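Local coordinates for protein dihydroorotate dehydrogenase (Schistosoma mansoni, PDB 6UY4) that probably catalyses the quinone-dependent oxidation of (S)-dihydroorotate to orotate with an FMN cofactor, a step of de novo pyrimidine synthesis, at residues 76-81 with 325-330; 135-140 with 353-358; 181-186 with 219-224. One frame throughout, in Å; residues are numbered along the deposited sequence.

Overall arrangement
All three contacts are built on or around one alpha/beta barrel, at different places. Contact 2 is the buried one: strand 136-139 meets the first turn of helix 355-360 between the flavin and the bound naphthoquinone inhibitor, and polar grips on the FMN phosphate accompany its methyl contacts. Contact 1 is partly buried and wholly apolar, with a small hairpin resting on the residue that leads into barrel strand 328-331. Contact 3, also partly buried, pairs two helices of the outer layer through leucine, tyrosine and valine, with a lysine at its solvent edge. No secondary-structure element is shared, and the centres stand 22 to 29 Å apart.

Contact 1 (76-81 with 325-330); sequences KVFGLE and AIPLIG
V77 and F78 of the two-stranded hairpin meet one residue, P327, which leads into barrel strand 328-331. The case illustrates how a hairpin can be seated against a barrel without joining its sheet: strands 75-77 and 80-82 pair only with each other, consistent with the hairpin that closes the bottom of the barrel in this enzyme family.

V77, on the last position of its strand, directs its side chain at the proline. It swings CG1 to the side away from its own N (chi1 -173°), and that methyl reaches P327 CB at 3.9 Å, the valine and proline side chains lying alongside each other and pointing in opposite senses. V77 also touches L350 of the adjoining barrel strand.

F78 follows as the first of the two central residues of a type I' turn, and its positive phi of 55° is what such a turn requires. Its CG lies on the far side of CB from the carbonyl carbon, and the ring reaches across to the proline obliquely: CE1 is 3.6 Å from P327 CG, and CZ is 3.9 Å from P327 CB. Inside the hairpin, V77 CG1 rests on one face of the same ring, toward its rim, so this methyl is shared between ring and proline. P237 and L239 give the phenyl group further neighbours.

G79 supplies the second positive phi of the turn. L80 then closes it, its N donating to V77 O at 2.9 Å, while V77 N returns the bond to L80 O at 3.1 Å.

The backbone N and O groups of V77 and L80 thus pair with each other, and P327 in turn pairs its backbone with M268 of the barrel. What remains between the segments is van der Waals contact of carbon against carbon, with F78 and P327 each still partly reached by solvent and no directional bond to fix the angle.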
loop_
_atom_site.group_PDB
_atom_site.type_symbol
_atom_site.label_atom_id
_atom_site.label_comp_id
_atom_site.label_asym_id
_atom_site.label_seq_id
_atom_site.Cartn_x
_atom_site.Cartn_y
_atom_site.Cartn_z
ATOM N N LYS A 76 -6.668 15.826 -9.546
ATOM C CA LYS A 76 -7.348 16.224 -8.317
ATOM C C LYS A 76 -8.209 15.058 -7.852
ATOM O O LYS A 76 -9.198 14.713 -8.507
ATOM C CB LYS A 76 -8.194 17.479 -8.533
ATOM C CG LYS A 76 -7.380 18.733 -8.807
ATOM C CD LYS A 76 -8.272 19.919 -9.131
ATOM C CE LYS A 76 -9.029 19.705 -10.432
ATOM N NZ LYS A 76 -9.872 20.883 -10.779
ATOM N N VAL A 77 -7.829 14.447 -6.733
ATOM C CA VAL A 77 -8.566 13.336 -6.143
ATOM C C VAL A 77 -8.884 13.696 -4.698
ATOM O O VAL A 77 -8.007 14.174 -3.968
ATOM C CB VAL A 77 -7.775 12.017 -6.215
ATOM C CG1 VAL A 77 -8.632 10.856 -5.742
ATOM C CG2 VAL A 77 -7.275 11.772 -7.632
ATOM N N PHE A 78 -10.135 13.467 -4.290
ATOM C CA PHE A 78 -10.631 13.865 -2.971
ATOM C C PHE A 78 -10.418 15.355 -2.719
ATOM O O PHE A 78 -10.191 15.778 -1.583
ATOM C CB PHE A 78 -9.985 13.044 -1.850
ATOM C CG PHE A 78 -9.998 11.563 -2.094
ATOM C CD1 PHE A 78 -11.193 10.873 -2.189
ATOM C CD2 PHE A 78 -8.811 10.860 -2.212
ATOM C CE1 PHE A 78 -11.206 9.508 -2.411
ATOM C CE2 PHE A 78 -8.815 9.496 -2.433
ATOM C CZ PHE A 78 -10.015 8.819 -2.532
ATOM N N GLY A 79 -10.485 16.159 -3.778
ATOM C CA GLY A 79 -10.222 17.578 -3.663
ATOM C C GLY A 79 -8.784 17.943 -3.382
ATOM O O GLY A 79 -8.511 19.096 -3.033
ATOM N N LEU A 80 -7.853 17.003 -3.520
ATOM C CA LEU A 80 -6.443 17.232 -3.247
ATOM C C LEU A 80 -5.661 17.267 -4.552
ATOM O O LEU A 80 -5.940 16.494 -5.474
ATOM C CB LEU A 80 -5.877 16.144 -2.331
ATOM C CG LEU A 80 -6.488 16.050 -0.931
ATOM C CD1 LEU A 80 -5.919 14.858 -0.180
ATOM C CD2 LEU A 80 -6.248 17.336 -0.161
ATOM N N GLU A 81 -4.680 18.160 -4.622
ATOM C CA GLU A 81 -3.856 18.318 -5.814
ATOM C C GLU A 81 -2.706 17.315 -5.773
ATOM O O GLU A 81 -1.946 17.272 -4.799
ATOM C CB GLU A 81 -3.326 19.748 -5.910
ATOM C CG GLU A 81 -2.311 19.966 -7.015
ATOM C CD GLU A 81 -1.735 21.368 -7.001
ATOM O OE1 GLU A 81 -2.238 22.213 -6.231
ATOM O OE2 GLU A 81 -0.775 21.624 -7.760
ATOM N N ALA A 325 -18.428 5.412 -9.083
ATOM C CA ALA A 325 -18.946 6.400 -8.143
ATOM C C ALA A 325 -17.859 6.933 -7.215
ATOM O O ALA A 325 -17.881 8.114 -6.851
ATOM C CB ALA A 325 -20.091 5.799 -7.328
ATOM N N ILE A 326 -16.910 6.090 -6.820
ATOM C CA ILE A 326 -15.868 6.498 -5.882
ATOM C C ILE A 326 -14.497 6.338 -6.531
ATOM O O ILE A 326 -14.314 5.454 -7.381
ATOM C CB ILE A 326 -15.958 5.702 -4.570
ATOM C CG1 ILE A 326 -15.908 4.198 -4.845
ATOM C CG2 ILE A 326 -17.227 6.068 -3.810
ATOM C CD1 ILE A 326 -15.939 3.346 -3.592
ATOM N N PRO A 327 -13.520 7.172 -6.179
ATOM C CA PRO A 327 -12.175 7.016 -6.745
ATOM C C PRO A 327 -11.541 5.695 -6.338
ATOM O O PRO A 327 -11.815 5.148 -5.267
ATOM C CB PRO A 327 -11.404 8.206 -6.161
ATOM C CG PRO A 327 -12.454 9.203 -5.805
ATOM C CD PRO A 327 -13.643 8.401 -5.376
ATOM N N LEU A 328 -10.678 5.185 -7.212
ATOM C CA LEU A 328 -9.978 3.931 -6.986
ATOM C C LEU A 328 -8.479 4.143 -7.136
ATOM O O LEU A 328 -8.028 4.979 -7.921
ATOM C CB LEU A 328 -10.451 2.844 -7.957
ATOM C CG LEU A 328 -11.948 2.536 -7.938
ATOM C CD1 LEU A 328 -12.282 1.480 -8.976
ATOM C CD2 LEU A 328 -12.382 2.087 -6.553
ATOM N N ILE A 329 -7.711 3.371 -6.372
ATOM C CA ILE A 329 -6.255 3.417 -6.407
ATOM C C ILE A 329 -5.764 2.044 -6.842
ATOM O O ILE A 329 -5.860 1.072 -6.081
ATOM C CB ILE A 329 -5.655 3.819 -5.053
ATOM C CG1 ILE A 329 -6.127 5.219 -4.656
ATOM C CG2 ILE A 329 -4.138 3.761 -5.107
ATOM C CD1 ILE A 329 -5.487 5.741 -3.384
ATOM N N GLY A 330 -5.246 1.959 -8.064
ATOM C CA GLY A 330 -4.717 0.708 -8.571
ATOM C C GLY A 330 -3.321 0.420 -8.065
ATOM O O GLY A 330 -2.387 1.185 -8.326
#

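Contact 2 (135-140 with 353-358); sequences EAVVNR and LYTSFV. With FMN (flavin mononucleotide), chain G; QLA (2-[(4-fluorophenyl)amino]-3-hydroxynaphthalene-1,4-dione), chain B.
The backbones of A136 and T355 come within 6.5 Å, CA to CA, where strand 136-139 passes the first turn of helix 355-360 near the mouth of the TIM barrel. E135 and A136 form a G1 beta bulge opposite W131, at the entry to that strand.

T355 shows how one small side chain can serve two surfaces. With OG1 beside the backbone N (chi1 -58°), CG2 is left anti to that N and turns to the strand, 3.5 Å from E135 O and 3.7 Å from V137 CG2. OG1 faces the cofactor instead, donating to FMN O3P at 3.1 Å. S303 OG lies within hydrogen-bonding distance of both T355 OG1 and V137 O, linking strand and threonine, though perhaps not through both at once.

Both segments line the flavin's dimethylbenzene end. Y354 lays one ring face against C8 and its methyl, while the N139 amide lies over the flavin's other face, ND2 3.3 Å from FMN C8. F357 and V358 turn to the inhibitor, where V358 CG1 packs 3.5 Å from C11 of the naphthoquinone. The phosphate is gripped a second time by the backbone: T355 N donates to FMN O3P at 2.9 Å with an N-H...O angle of 159°.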
loop_
_atom_site.group_PDB
_atom_site.type_symbol
_atom_site.label_atom_id
_atom_site.label_comp_id
_atom_site.label_asym_id
_atom_site.label_seq_id
_atom_site.Cartn_x
_atom_site.Cartn_y
_atom_site.Cartn_z
ATOM N N GLU A 135 11.127 -10.568 -10.402
ATOM C CA GLU A 135 10.983 -9.225 -9.837
ATOM C C GLU A 135 9.814 -9.175 -8.854
ATOM O O GLU A 135 8.941 -8.308 -8.923
ATOM C CB GLU A 135 10.823 -8.173 -10.937
ATOM C CG GLU A 135 12.031 -8.035 -11.853
ATOM C CD GLU A 135 11.910 -6.856 -12.801
ATOM O OE1 GLU A 135 11.065 -5.971 -12.545
ATOM O OE2 GLU A 135 12.657 -6.814 -13.801
ATOM N N ALA A 136 9.808 -10.128 -7.926
ATOM C CA ALA A 136 8.722 -10.295 -6.975
ATOM C C ALA A 136 9.278 -10.377 -5.559
ATOM O O ALA A 136 10.475 -10.584 -5.342
ATOM C CB ALA A 136 7.891 -11.546 -7.291
ATOM N N VAL A 137 8.381 -10.206 -4.589
ATOM C CA VAL A 137 8.712 -10.287 -3.170
ATOM C C VAL A 137 7.603 -11.051 -2.458
ATOM O O VAL A 137 6.416 -10.831 -2.721
ATOM C CB VAL A 137 8.900 -8.887 -2.542
ATOM C CG1 VAL A 137 9.098 -8.994 -1.036
ATOM C CG2 VAL A 137 10.077 -8.161 -3.177
ATOM N N VAL A 138 7.993 -11.957 -1.565
ATOM C CA VAL A 138 7.068 -12.674 -0.692
ATOM C C VAL A 138 7.358 -12.247 0.741
ATOM O O VAL A 138 8.492 -12.381 1.218
ATOM C CB VAL A 138 7.196 -14.196 -0.850
ATOM C CG1 VAL A 138 6.315 -14.908 0.166
ATOM C CG2 VAL A 138 6.833 -14.617 -2.267
ATOM N N ASN A 139 6.338 -11.735 1.431
ATOM C CA ASN A 139 6.503 -11.209 2.778
ATOM C C ASN A 139 5.391 -11.713 3.687
ATOM O O ASN A 139 4.270 -11.977 3.241
ATOM C CB ASN A 139 6.512 -9.672 2.788
ATOM C CG ASN A 139 5.119 -9.078 2.928
ATOM O OD1 ASN A 139 4.657 -8.801 4.036
ATOM N ND2 ASN A 139 4.443 -8.882 1.801
ATOM N N ARG A 140 5.720 -11.839 4.973
ATOM C CA ARG A 140 4.762 -12.182 6.018
ATOM C C ARG A 140 5.125 -11.396 7.280
ATOM O O ARG A 140 5.347 -11.947 8.355
ATOM C CB ARG A 140 4.735 -13.688 6.275
ATOM C CG ARG A 140 6.105 -14.323 6.467
ATOM C CD ARG A 140 5.984 -15.746 6.993
ATOM N NE ARG A 140 7.287 -16.378 7.188
ATOM C CZ ARG A 140 7.855 -17.208 6.319
ATOM N NH1 ARG A 140 7.234 -17.513 5.187
ATOM N NH2 ARG A 140 9.042 -17.736 6.582
ATOM N N LEU A 353 2.861 1.714 -5.917
ATOM C CA LEU A 353 3.807 0.636 -6.170
ATOM C C LEU A 353 4.640 0.401 -4.918
ATOM O O LEU A 353 4.595 1.174 -3.957
ATOM C CB LEU A 353 4.699 0.949 -7.380
ATOM C CG LEU A 353 5.517 2.245 -7.371
ATOM C CD1 LEU A 353 6.893 2.043 -6.745
ATOM C CD2 LEU A 353 5.644 2.809 -8.779
ATOM N N TYR A 354 5.415 -0.681 -4.945
ATOM C CA TYR A 354 6.262 -1.050 -3.818
ATOM C C TYR A 354 7.420 -1.912 -4.299
ATOM O O TYR A 354 8.587 -1.540 -4.144
ATOM C CB TYR A 354 5.443 -1.793 -2.756
ATOM C CG TYR A 354 6.131 -1.989 -1.418
ATOM C CD1 TYR A 354 5.591 -1.449 -0.261
ATOM C CD2 TYR A 354 7.306 -2.727 -1.307
ATOM C CE1 TYR A 354 6.201 -1.629 0.959
ATOM C CE2 TYR A 354 7.926 -2.905 -0.088
ATOM C CZ TYR A 354 7.369 -2.354 1.043
ATOM O OH TYR A 354 7.980 -2.531 2.263
ATOM N N THR A 355 7.101 -3.070 -4.881
ATOM C CA THR A 355 8.139 -4.026 -5.252
ATOM C C THR A 355 9.039 -3.477 -6.350
ATOM O O THR A 355 10.262 -3.658 -6.306
ATOM C CB THR A 355 7.503 -5.345 -5.686
ATOM O OG1 THR A 355 6.702 -5.866 -4.618
ATOM C CG2 THR A 355 8.574 -6.359 -6.045
ATOM N N SER A 356 8.459 -2.801 -7.345
ATOM C CA SER A 356 9.275 -2.207 -8.396
ATOM C C SER A 356 10.207 -1.134 -7.856
ATOM O O SER A 356 11.242 -0.860 -8.473
ATOM C CB SER A 356 8.387 -1.624 -9.494
ATOM O OG SER A 356 7.468 -0.688 -8.962
ATOM N N PHE A 357 9.870 -0.518 -6.720
ATOM C CA PHE A 357 10.804 0.399 -6.081
ATOM C C PHE A 357 12.006 -0.343 -5.510
ATOM O O PHE A 357 13.101 0.223 -5.423
ATOM C CB PHE A 357 10.094 1.195 -4.986
ATOM C CG PHE A 357 10.978 2.184 -4.280
ATOM C CD1 PHE A 357 11.562 1.866 -3.065
ATOM C CD2 PHE A 357 11.223 3.431 -4.829
ATOM C CE1 PHE A 357 12.375 2.772 -2.412
ATOM C CE2 PHE A 357 12.035 4.342 -4.180
ATOM C CZ PHE A 357 12.611 4.011 -2.970
ATOM N N VAL A 358 11.824 -1.608 -5.122
ATOM C CA VAL A 358 12.942 -2.401 -4.622
ATOM C C VAL A 358 13.891 -2.764 -5.758
ATOM O O VAL A 358 15.117 -2.706 -5.605
ATOM C CB VAL A 358 12.421 -3.656 -3.896
ATOM C CG1 VAL A 358 13.565 -4.602 -3.569
ATOM C CG2 VAL A 358 11.667 -3.267 -2.635
HETATM N N1 FMN G . -0.003 -3.172 2.555
HETATM C C2 FMN G . -0.703 -2.584 3.591
HETATM O O2 FMN G . -1.849 -2.178 3.406
HETATM N N3 FMN G . -0.120 -2.449 4.834
HETATM C C4 FMN G . 1.166 -2.902 5.049
HETATM O O4 FMN G . 1.685 -2.782 6.158
HETATM C C4A FMN G . 1.873 -3.495 4.010
HETATM N N5 FMN G . 3.158 -3.951 4.220
HETATM C C5A FMN G . 3.861 -4.535 3.186
HETATM C C6 FMN G . 5.157 -4.990 3.405
HETATM C C7 FMN G . 5.871 -5.583 2.371
HETATM C C7M FMN G . 7.268 -6.073 2.612
HETATM C C8 FMN G . 5.288 -5.720 1.115
HETATM C C8M FMN G . 6.056 -6.359 -0.004
HETATM C C9 FMN G . 3.990 -5.265 0.898
HETATM C C9A FMN G . 3.273 -4.670 1.932
HETATM N N10 FMN G . 1.983 -4.212 1.724
HETATM C C10 FMN G . 1.284 -3.628 2.760
HETATM C "C1'" FMN G . 1.324 -4.349 0.384
HETATM C "C2'" FMN G . 1.648 -3.149 -0.498
HETATM O "O2'" FMN G . 1.298 -1.957 0.168
HETATM C "C3'" FMN G . 0.883 -3.219 -1.812
HETATM O "O3'" FMN G . -0.490 -3.412 -1.549
HETATM C "C4'" FMN G . 1.385 -4.340 -2.717
HETATM O "O4'" FMN G . 2.718 -4.679 -2.402
HETATM C "C5'" FMN G . 1.312 -3.868 -4.159
HETATM O "O5'" FMN G . 1.999 -4.750 -5.010
HETATM P P FMN G . 3.308 -4.219 -5.776
HETATM O O1P FMN G . 3.808 -5.324 -6.672
HETATM O O2P FMN G . 2.982 -2.983 -6.580
HETATM O O3P FMN G . 4.366 -3.898 -4.751
HETATM C C1 QLA B . 13.481 -2.792 0.684
HETATM O O1 QLA B . 12.636 -2.117 1.246
HETATM C C2 QLA B . 14.751 -2.135 0.249
HETATM O O2 QLA B . 14.899 -0.863 0.592
HETATM C C3 QLA B . 15.708 -2.863 -0.497
HETATM O O3 QLA B . 16.478 -5.013 -1.186
HETATM C C4 QLA B . 16.729 -0.927 -1.676
HETATM C C5 QLA B . 15.590 -0.466 -2.322
HETATM C C6 QLA B . 15.564 0.792 -2.899
HETATM C C7 QLA B . 16.681 1.575 -2.802
HETATM C C8 QLA B . 17.817 1.165 -2.164
HETATM C C9 QLA B . 17.838 -0.097 -1.592
HETATM C C10 QLA B . 15.550 -4.351 -0.652
HETATM C C11 QLA B . 14.291 -4.980 -0.209
HETATM C C12 QLA B . 14.093 -6.335 -0.440
HETATM C C13 QLA B . 12.919 -6.941 -0.040
HETATM C C14 QLA B . 11.930 -6.199 0.595
HETATM C C15 QLA B . 12.117 -4.853 0.830
HETATM C C16 QLA B . 13.296 -4.234 0.427
HETATM F F1 QLA B . 16.657 2.813 -3.365
HETATM N N1 QLA B . 16.743 -2.217 -1.074
#

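Contact 3 (181-186 with 219-224); sequences ADYVAG and RDLLSK
L221, the residue with the largest share of this contact, extends a single methyl to Y183: CD1 of the leucine approaches CD2 of the tyrosine ring at 3.7 Å. L221 has CG trans to its N (chi1 170°), which carries its branched end toward helix 179-190, although its CB itself does not point there. The same methyl lies 3.9 Å from Y183 CB, so it sits where the aromatic ring joins its stem. The methyl meets the ring obliquely.

V184, the residue after Y183 on helix 179-190, is the second main contributor. Its CG2 touches K224 on CB at 3.8 Å and lies equally close to that residue's carbonyl O. The valine therefore presses on the root of the lysine, with the two side chains at about a right angle.

K224 divides into two working parts. CB supplies the apolar contact, whereas the chain beyond CG runs extended and leads the ammonium group away from V184. One turn earlier on its own helix, D220 receives that charge: NZ and OD1 form a salt bridge of 3.4 Å. The apolar seam thus gives way to a charged, solvent-exposed margin.

Helices 179-190 and 215-230 belong to the outer layer of the barrel, with strand 196-200 between them in sequence. V184 also meets V225 and A228 farther along the second helix, L222 packs on V257 of helix 248-259, and the side chain of Y183 comes within about 5 Å of the side chain of N200, an FMN-binding residue at the end of strand 196-200.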
loop_
_atom_site.group_PDB
_atom_site.type_symbol
_atom_site.label_atom_id
_atom_site.label_comp_id
_atom_site.label_asym_id
_atom_site.label_seq_id
_atom_site.Cartn_x
_atom_site.Cartn_y
_atom_site.Cartn_z
ATOM N N ALA A 181 -12.626 -1.508 17.250
ATOM C CA ALA A 181 -12.262 -0.414 18.144
ATOM C C ALA A 181 -10.870 0.117 17.823
ATOM O O ALA A 181 -10.614 1.320 17.953
ATOM C CB ALA A 181 -12.341 -0.874 19.598
ATOM N N ASP A 182 -9.960 -0.765 17.401
ATOM C CA ASP A 182 -8.625 -0.322 17.012
ATOM C C ASP A 182 -8.676 0.545 15.762
ATOM O O ASP A 182 -7.970 1.557 15.673
ATOM C CB ASP A 182 -7.713 -1.526 16.787
ATOM C CG ASP A 182 -7.423 -2.284 18.066
ATOM O OD1 ASP A 182 -8.168 -2.097 19.053
ATOM O OD2 ASP A 182 -6.445 -3.058 18.089
ATOM N N TYR A 183 -9.500 0.163 14.783
ATOM C CA TYR A 183 -9.646 0.980 13.584
ATOM C C TYR A 183 -10.282 2.324 13.906
ATOM O O TYR A 183 -9.881 3.356 13.356
ATOM C CB TYR A 183 -10.468 0.233 12.533
ATOM C CG TYR A 183 -9.793 -1.008 11.993
ATOM C CD1 TYR A 183 -8.644 -0.915 11.219
ATOM C CD2 TYR A 183 -10.309 -2.273 12.247
ATOM C CE1 TYR A 183 -8.025 -2.042 10.720
ATOM C CE2 TYR A 183 -9.695 -3.409 11.752
ATOM C CZ TYR A 183 -8.554 -3.287 10.989
ATOM O OH TYR A 183 -7.939 -4.412 10.491
ATOM N N VAL A 184 -11.273 2.333 14.801
ATOM C CA VAL A 184 -11.905 3.587 15.204
ATOM C C VAL A 184 -10.904 4.477 15.930
ATOM O O VAL A 184 -10.859 5.694 15.710
ATOM C CB VAL A 184 -13.150 3.306 16.067
ATOM C CG1 VAL A 184 -13.657 4.585 16.711
ATOM C CG2 VAL A 184 -14.243 2.666 15.226
ATOM N N ALA A 185 -10.083 3.886 16.802
ATOM C CA ALA A 185 -9.061 4.664 17.496
ATOM C C ALA A 185 -8.071 5.271 16.511
ATOM O O ALA A 185 -7.618 6.407 16.695
ATOM C CB ALA A 185 -8.336 3.789 18.519
ATOM N N GLY A 186 -7.730 4.533 15.454
ATOM C CA GLY A 186 -6.845 5.078 14.439
ATOM C C GLY A 186 -7.472 6.230 13.674
ATOM O O GLY A 186 -6.798 7.214 13.359
ATOM N N ARG A 219 -19.990 -4.215 7.616
ATOM C CA ARG A 219 -20.939 -3.114 7.746
ATOM C C ARG A 219 -20.870 -2.495 9.135
ATOM O O ARG A 219 -20.961 -1.271 9.284
ATOM C CB ARG A 219 -22.355 -3.606 7.446
ATOM C CG ARG A 219 -23.385 -2.496 7.320
ATOM C CD ARG A 219 -24.801 -3.054 7.272
ATOM N NE ARG A 219 -24.979 -4.034 6.203
ATOM C CZ ARG A 219 -25.370 -3.734 4.968
ATOM N NH1 ARG A 219 -25.622 -2.475 4.636
ATOM N NH2 ARG A 219 -25.509 -4.694 4.064
ATOM N N ASP A 220 -20.711 -3.328 10.164
ATOM C CA ASP A 220 -20.539 -2.812 11.517
ATOM C C ASP A 220 -19.256 -2.000 11.636
ATOM O O ASP A 220 -19.245 -0.928 12.253
ATOM C CB ASP A 220 -20.537 -3.967 12.518
ATOM C CG ASP A 220 -19.899 -3.592 13.837
ATOM O OD1 ASP A 220 -20.571 -2.930 14.656
ATOM O OD2 ASP A 220 -18.722 -3.955 14.052
ATOM N N LEU A 221 -18.165 -2.497 11.049
ATOM C CA LEU A 221 -16.897 -1.778 11.103
ATOM C C LEU A 221 -17.010 -0.419 10.424
ATOM O O LEU A 221 -16.614 0.605 10.990
ATOM C CB LEU A 221 -15.793 -2.617 10.457
ATOM C CG LEU A 221 -14.448 -1.928 10.214
ATOM C CD1 LEU A 221 -13.819 -1.483 11.523
ATOM C CD2 LEU A 221 -13.508 -2.849 9.451
ATOM N N LEU A 222 -17.561 -0.389 9.207
ATOM C CA LEU A 222 -17.682 0.873 8.485
ATOM C C LEU A 222 -18.627 1.837 9.189
ATOM O O LEU A 222 -18.427 3.055 9.124
ATOM C CB LEU A 222 -18.154 0.621 7.054
ATOM C CG LEU A 222 -17.184 -0.147 6.154
ATOM C CD1 LEU A 222 -17.704 -0.194 4.726
ATOM C CD2 LEU A 222 -15.799 0.477 6.208
ATOM N N SER A 223 -19.653 1.320 9.867
ATOM C CA SER A 223 -20.583 2.194 10.574
ATOM C C SER A 223 -19.885 2.924 11.715
ATOM O O SER A 223 -20.002 4.148 11.849
ATOM C CB SER A 223 -21.770 1.382 11.094
ATOM O OG SER A 223 -22.738 2.223 11.695
ATOM N N LYS A 224 -19.147 2.187 12.547
ATOM C CA LYS A 224 -18.432 2.812 13.655
ATOM C C LYS A 224 -17.315 3.719 13.154
ATOM O O LYS A 224 -17.062 4.780 13.737
ATOM C CB LYS A 224 -17.870 1.739 14.588
ATOM C CG LYS A 224 -18.927 0.916 15.304
ATOM C CD LYS A 224 -18.298 -0.238 16.067
ATOM C CE LYS A 224 -19.336 -1.006 16.865
ATOM N NZ LYS A 224 -18.778 -2.269 17.427
#